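Putative acyl-CoA thioester hydrolase YbhC (Escherichia coli K-12, PDB 3GRH) is a putative thioesterase of the pectinesterase family, an outer-membrane lipoprotein that neither binds pectin nor has pectinesterase activity. Local coordinates at residues Phe309-Leu314 with Asn402-Tyr407; Val352-Ser357 with Lys367-Ala372. All coordinates share one frame; numbering follows the deposited sequence.

Contact 1 of 2, residues Phe309-Leu314 with Asn402-Tyr407; sequences FAPATL and NRMWEY
The guanidinium of Arg403 meets Leu314 and Thr313 along its border: the carbonyl oxygen of Leu314 sits at the edge, near the plane, and that of Thr313 lies in the plane. The Thr313 methyl approaches obliquely, with CG2 3.7 Å from Arg403 NH2. The one hydrogen bond across the contact, from Arg403 NH2 to Leu314 O, is 3.0 Å long but weak, because the angle at the hydrogen is 135°. NH2 also donates to the carbonyl of Asn349, and NH1 to that of Ile317. The head group thus gathers three backbone oxygens from two separate loops, which limits its freedom to rotate. A bend at chi3 (-67°) carries it from the strand to these carbonyls.

Thr313 presents carbon rather than oxygen to the arginine. Its CG2 stands anti to the backbone N, while OG1, beside that N, is hydrogen-bonded to the backbone N of Gln351. The threonine therefore connects the loop after strand 307-311 with the start of strand 351-355.

The second patch is apolar and looser. Met404 ends with its CE methyl 4.4 Å from CD of the Pro311 ring, and this side chain also rests on Val352. The CA atoms of Pro311 and Met404 are 9.3 Å apart, so side chains rather than paired backbones span the gap.

All five touching residues are buried. Met404 lies about 5 Å from Arg340, a substrate-binding residue by similarity, and Pro311 about 7 Å from Asp280, the predicted nucleophile, both measured between side chains. The arrangement belongs to the right-handed parallel beta-helix of the pectinesterase fold: the end of strand 307-311 and the loop after it meet strand 403-407, which belongs to another wall, close to the residues that correspond to the family's active site.

Contact 2 of 2, residues Val352-Ser357 with Lys367-Ala372; sequences VVIRDS and KPWADA
Apolar packing joins Val352 and Ile354 to the six-membered ring of Trp369. CG1 of Val352 lies 3.9 Å from both CZ3 and CH2 of the indole, and CD1 of Ile354 reaches Trp369 CH2 at the same distance. Both methyls come in obliquely. The valine crosses the indole at a slant, whereas the isoleucine runs past it in the opposite direction. With chi2 of Ile354 at 172°, CD1 is anti to CA, and the extended CG1 branch brings its terminal methyl to the tryptophan.

No hydrogen bond crosses the contact; two side-chain bonds form within 352-357, where the strand ends. Arg355 NE forms a salt bridge of 2.9 Å with Asp356 OD2; the bond is almost straight (171°), and the oxygen is met from above the carboxylate plane. Ser357 OG donates to Arg355 O, also over 2.9 Å, from above the carbonyl plane, and also meets Ser326 N.

Strand 351-355 pairs with 321-324 on one flank and 403-407 on the other, while 369-373 follows 337-342 in another wall of the beta-helix. Trp369 fills the ground between these walls, touching Leu338, Met404 and the ring of Phe379.

From the N terminus, the chain first passes 309-314, then runs through strands 321-324 and 337-342 to 352-357. It continues around the coil through strand 358-359 to 367-372, where contact 2 closes a short loop of nine intervening residues. Only at 402-407 does contact 1 close its own, much longer loop of 87 residues, so contact 2 is nested inside it. The two meet where strands 351-355 and 403-407 lie side by side: Trp405 N to Val352 O (2.9 Å) and Trp405 O to Ile354 N (3.0 Å) are probable hydrogen bonds. Together they tie the last strands of one beta-helix wall to strands 307-311 and 369-373 of another.

Contact 1 of 2, residues Phe309-Leu314 with Asn402-Tyr407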
loop_
_atom_site.group_PDB
_atom_site.type_symbol
_atom_site.label_atom_id
_atom_site.label_comp_id
_atom_site.label_asym_id
_atom_site.label_seq_id
_atom_site.Cartn_x
_atom_site.Cartn_y
_atom_site.Cartn_z
ATOM N N PHE A 309 7.048 -4.815 -4.440
ATOM C CA PHE A 309 5.757 -5.381 -4.077
ATOM C C PHE A 309 5.869 -6.705 -3.360
ATOM O O PHE A 309 6.605 -7.604 -3.799
ATOM C CB PHE A 309 4.925 -5.616 -5.357
ATOM C CG PHE A 309 4.537 -4.390 -6.055
ATOM C CD1 PHE A 309 3.588 -3.523 -5.533
ATOM C CD2 PHE A 309 5.108 -4.121 -7.256
ATOM C CE1 PHE A 309 3.315 -2.339 -6.178
ATOM C CE2 PHE A 309 4.767 -2.985 -7.942
ATOM C CZ PHE A 309 3.888 -2.100 -7.387
ATOM N N ALA A 310 5.135 -6.853 -2.244
ATOM C CA ALA A 310 5.078 -8.109 -1.485
ATOM C C ALA A 310 3.655 -8.456 -1.134
ATOM O O ALA A 310 3.199 -8.281 0.020
ATOM C CB ALA A 310 5.900 -7.947 -0.203
ATOM N N PRO A 311 2.904 -8.856 -2.138
ATOM C CA PRO A 311 1.531 -9.224 -1.955
ATOM C C PRO A 311 1.393 -10.563 -1.164
ATOM O O PRO A 311 2.184 -11.537 -1.363
ATOM C CB PRO A 311 1.030 -9.364 -3.381
ATOM C CG PRO A 311 2.162 -9.594 -4.182
ATOM C CD PRO A 311 3.346 -9.023 -3.522
ATOM N N ALA A 312 0.349 -10.593 -0.361
ATOM C CA ALA A 312 -0.042 -11.705 0.475
ATOM C C ALA A 312 -1.424 -12.252 0.058
ATOM O O ALA A 312 -2.207 -12.762 0.874
ATOM C CB ALA A 312 -0.057 -11.317 1.963
ATOM N N THR A 313 -1.771 -12.091 -1.193
ATOM C CA THR A 313 -3.043 -12.417 -1.729
ATOM C C THR A 313 -3.363 -13.923 -1.486
ATOM O O THR A 313 -2.546 -14.830 -1.767
ATOM C CB THR A 313 -3.007 -12.198 -3.207
ATOM O OG1 THR A 313 -2.268 -10.999 -3.506
ATOM C CG2 THR A 313 -4.473 -12.133 -3.829
ATOM N N LEU A 314 -4.599 -14.206 -1.086
ATOM C CA LEU A 314 -5.019 -15.547 -0.829
ATOM C C LEU A 314 -5.064 -16.295 -2.162
ATOM O O LEU A 314 -5.397 -15.740 -3.182
ATOM C CB LEU A 314 -6.424 -15.564 -0.213
ATOM C CG LEU A 314 -6.402 -15.071 1.205
ATOM C CD1 LEU A 314 -7.830 -14.727 1.651
ATOM C CD2 LEU A 314 -5.751 -16.094 2.089
ATOM N N ASN A 402 4.124 -18.732 -9.359
ATOM C CA ASN A 402 3.798 -17.436 -8.817
ATOM C C ASN A 402 2.815 -16.716 -9.741
ATOM O O ASN A 402 2.555 -17.149 -10.839
ATOM C CB ASN A 402 5.097 -16.659 -8.625
ATOM C CG ASN A 402 5.835 -17.050 -7.383
ATOM O OD1 ASN A 402 5.521 -16.611 -6.233
ATOM N ND2 ASN A 402 6.798 -17.916 -7.540
ATOM N N ARG A 403 2.287 -15.619 -9.263
ATOM C CA ARG A 403 1.273 -14.808 -9.919
ATOM C C ARG A 403 1.711 -13.359 -9.978
ATOM O O ARG A 403 0.955 -12.432 -9.747
ATOM C CB ARG A 403 -0.039 -14.926 -9.137
ATOM C CG ARG A 403 -0.597 -16.284 -9.084
ATOM C CD ARG A 403 -2.065 -16.298 -8.725
ATOM N NE ARG A 403 -2.266 -15.835 -7.341
ATOM C CZ ARG A 403 -3.427 -15.621 -6.775
ATOM N NH1 ARG A 403 -4.491 -15.754 -7.503
ATOM N NH2 ARG A 403 -3.503 -15.253 -5.516
ATOM N N MET A 404 2.943 -13.181 -10.425
ATOM C CA MET A 404 3.573 -11.874 -10.626
ATOM C C MET A 404 3.884 -11.696 -12.121
ATOM O O MET A 404 4.660 -12.444 -12.740
ATOM C CB MET A 404 4.781 -11.808 -9.650
ATOM C CG MET A 404 4.270 -12.131 -8.323
ATOM S SD MET A 404 5.348 -12.862 -7.247
ATOM C CE MET A 404 5.639 -11.331 -6.551
ATOM N N TRP A 405 3.231 -10.696 -12.692
ATOM C CA TRP A 405 3.168 -10.510 -14.135
ATOM C C TRP A 405 3.402 -9.088 -14.622
ATOM O O TRP A 405 3.197 -8.158 -13.853
ATOM C CB TRP A 405 1.773 -10.843 -14.649
ATOM C CG TRP A 405 1.122 -12.073 -14.092
ATOM C CD1 TRP A 405 0.279 -12.092 -13.088
ATOM C CD2 TRP A 405 1.288 -13.451 -14.515
ATOM N NE1 TRP A 405 -0.169 -13.397 -12.852
ATOM C CE2 TRP A 405 0.487 -14.246 -13.677
ATOM C CE3 TRP A 405 2.049 -14.083 -15.486
ATOM C CZ2 TRP A 405 0.395 -15.633 -13.826
ATOM C CZ3 TRP A 405 1.960 -15.459 -15.622
ATOM C CH2 TRP A 405 1.151 -16.214 -14.841
ATOM N N GLU A 406 3.874 -8.968 -15.878
ATOM C CA GLU A 406 4.064 -7.690 -16.505
ATOM C C GLU A 406 3.364 -7.668 -17.815
ATOM O O GLU A 406 3.157 -8.691 -18.430
ATOM C CB GLU A 406 5.503 -7.430 -16.746
ATOM C CG GLU A 406 6.278 -7.138 -15.472
ATOM C CD GLU A 406 7.661 -6.872 -15.787
ATOM O OE1 GLU A 406 8.067 -5.732 -16.266
ATOM O OE2 GLU A 406 8.357 -7.885 -15.699
ATOM N N TYR A 407 2.956 -6.499 -18.232
ATOM C CA TYR A 407 2.384 -6.249 -19.564
ATOM C C TYR A 407 2.678 -4.847 -20.091
ATOM O O TYR A 407 2.432 -3.860 -19.399
ATOM C CB TYR A 407 0.877 -6.431 -19.518
ATOM C CG TYR A 407 0.167 -6.177 -20.817
ATOM C CD1 TYR A 407 0.320 -7.023 -21.878
ATOM C CD2 TYR A 407 -0.698 -5.085 -20.954
ATOM C CE1 TYR A 407 -0.345 -6.818 -23.048
ATOM C CE2 TYR A 407 -1.319 -4.847 -22.144
ATOM C CZ TYR A 407 -1.168 -5.749 -23.165
ATOM O OH TYR A 407 -1.825 -5.502 -24.351
#

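Contact 2 of 2, residues Val352-Ser357 with Lys367-Ala372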
loop_
_atom_site.group_PDB
_atom_site.type_symbol
_atom_site.label_atom_id
_atom_site.label_comp_id
_atom_site.label_asym_id
_atom_site.label_seq_id
_atom_site.Cartn_x
_atom_site.Cartn_y
_atom_site.Cartn_z
ATOM N N VAL A 352 0.342 -9.833 -8.417
ATOM C CA VAL A 352 0.654 -8.464 -8.862
ATOM C C VAL A 352 0.816 -8.419 -10.312
ATOM O O VAL A 352 1.391 -9.326 -10.917
ATOM C CB VAL A 352 1.836 -7.871 -8.159
ATOM C CG1 VAL A 352 2.974 -8.715 -8.258
ATOM C CG2 VAL A 352 2.155 -6.449 -8.704
ATOM N N VAL A 353 0.239 -7.386 -10.922
ATOM C CA VAL A 353 0.452 -7.054 -12.333
ATOM C C VAL A 353 1.007 -5.656 -12.432
ATOM O O VAL A 353 0.437 -4.741 -11.868
ATOM C CB VAL A 353 -0.851 -7.155 -13.124
ATOM C CG1 VAL A 353 -0.728 -6.599 -14.507
ATOM C CG2 VAL A 353 -1.348 -8.583 -13.208
ATOM N N ILE A 354 2.093 -5.484 -13.143
ATOM C CA ILE A 354 2.633 -4.187 -13.478
ATOM C C ILE A 354 2.472 -3.978 -14.951
ATOM O O ILE A 354 2.968 -4.773 -15.746
ATOM C CB ILE A 354 4.119 -4.074 -13.072
ATOM C CG1 ILE A 354 4.319 -4.229 -11.594
ATOM C CG2 ILE A 354 4.657 -2.648 -13.475
ATOM C CD1 ILE A 354 5.832 -4.318 -11.214
ATOM N N ARG A 355 1.671 -2.981 -15.320
ATOM C CA ARG A 355 1.335 -2.715 -16.719
ATOM C C ARG A 355 1.494 -1.296 -17.129
ATOM O O ARG A 355 1.319 -0.387 -16.334
ATOM C CB ARG A 355 -0.059 -3.198 -17.095
ATOM C CG ARG A 355 -1.148 -2.590 -16.327
ATOM C CD ARG A 355 -2.522 -3.178 -16.731
ATOM N NE ARG A 355 -2.836 -2.874 -18.138
ATOM C CZ ARG A 355 -3.737 -3.523 -18.877
ATOM N NH1 ARG A 355 -4.533 -4.424 -18.387
ATOM N NH2 ARG A 355 -3.895 -3.092 -20.144
ATOM N N ASP A 356 1.836 -1.100 -18.379
ATOM C CA ASP A 356 1.860 0.212 -18.947
ATOM C C ASP A 356 2.725 1.247 -18.152
ATOM O O ASP A 356 2.404 2.450 -18.095
ATOM C CB ASP A 356 0.429 0.746 -19.128
ATOM C CG ASP A 356 -0.483 -0.233 -19.846
ATOM O OD1 ASP A 356 -0.117 -0.693 -20.952
ATOM O OD2 ASP A 356 -1.605 -0.549 -19.293
ATOM N N SER A 357 3.795 0.750 -17.560
ATOM C CA SER A 357 4.606 1.475 -16.637
ATOM C C SER A 357 6.044 1.629 -17.089
ATOM O O SER A 357 6.543 0.861 -17.884
ATOM C CB SER A 357 4.562 0.806 -15.273
ATOM O OG SER A 357 3.248 0.985 -14.708
ATOM N N LYS A 367 16.341 -11.110 -13.203
ATOM C CA LYS A 367 15.522 -11.751 -12.203
ATOM C C LYS A 367 14.749 -10.679 -11.423
ATOM O O LYS A 367 15.092 -10.281 -10.322
ATOM C CB LYS A 367 16.367 -12.554 -11.255
ATOM C CG LYS A 367 17.015 -13.736 -11.864
ATOM C CD LYS A 367 17.596 -14.612 -10.793
ATOM C CE LYS A 367 17.936 -15.992 -11.343
ATOM N NZ LYS A 367 17.999 -16.006 -12.842
ATOM N N PRO A 368 13.720 -10.124 -12.039
ATOM C CA PRO A 368 12.992 -9.073 -11.377
ATOM C C PRO A 368 12.133 -9.481 -10.199
ATOM O O PRO A 368 11.739 -8.642 -9.441
ATOM C CB PRO A 368 12.089 -8.526 -12.499
ATOM C CG PRO A 368 11.990 -9.672 -13.431
ATOM C CD PRO A 368 13.245 -10.365 -13.411
ATOM N N TRP A 369 11.850 -10.766 -10.066
ATOM C CA TRP A 369 11.058 -11.284 -8.989
ATOM C C TRP A 369 11.861 -12.271 -8.148
ATOM O O TRP A 369 12.498 -13.214 -8.643
ATOM C CB TRP A 369 9.829 -11.968 -9.545
ATOM C CG TRP A 369 9.001 -11.197 -10.497
ATOM C CD1 TRP A 369 8.898 -11.413 -11.817
ATOM C CD2 TRP A 369 8.095 -10.098 -10.199
ATOM N NE1 TRP A 369 7.976 -10.524 -12.378
ATOM C CE2 TRP A 369 7.503 -9.715 -11.364
ATOM C CE3 TRP A 369 7.729 -9.447 -9.002
ATOM C CZ2 TRP A 369 6.562 -8.699 -11.405
ATOM C CZ3 TRP A 369 6.814 -8.454 -9.053
ATOM C CH2 TRP A 369 6.250 -8.090 -10.215
ATOM N N ALA A 370 11.850 -12.017 -6.858
ATOM C CA ALA A 370 12.629 -12.797 -5.888
ATOM C C ALA A 370 11.855 -13.971 -5.305
ATOM O O ALA A 370 10.628 -14.046 -5.361
ATOM C CB ALA A 370 13.096 -11.867 -4.766
ATOM N N ASP A 371 12.579 -14.864 -4.640
ATOM C CA ASP A 371 11.897 -15.925 -3.905
ATOM C C ASP A 371 11.039 -15.375 -2.773
ATOM O O ASP A 371 11.268 -14.247 -2.274
ATOM C CB ASP A 371 12.912 -16.841 -3.276
ATOM C CG ASP A 371 13.829 -17.484 -4.281
ATOM O OD1 ASP A 371 13.631 -17.357 -5.523
ATOM O OD2 ASP A 371 14.815 -18.139 -3.808
ATOM N N ALA A 372 10.084 -16.176 -2.309
ATOM C CA ALA A 372 9.113 -15.671 -1.310
ATOM C C ALA A 372 9.710 -15.445 0.044
ATOM O O ALA A 372 10.639 -16.164 0.458
ATOM C CB ALA A 372 7.953 -16.616 -1.176
#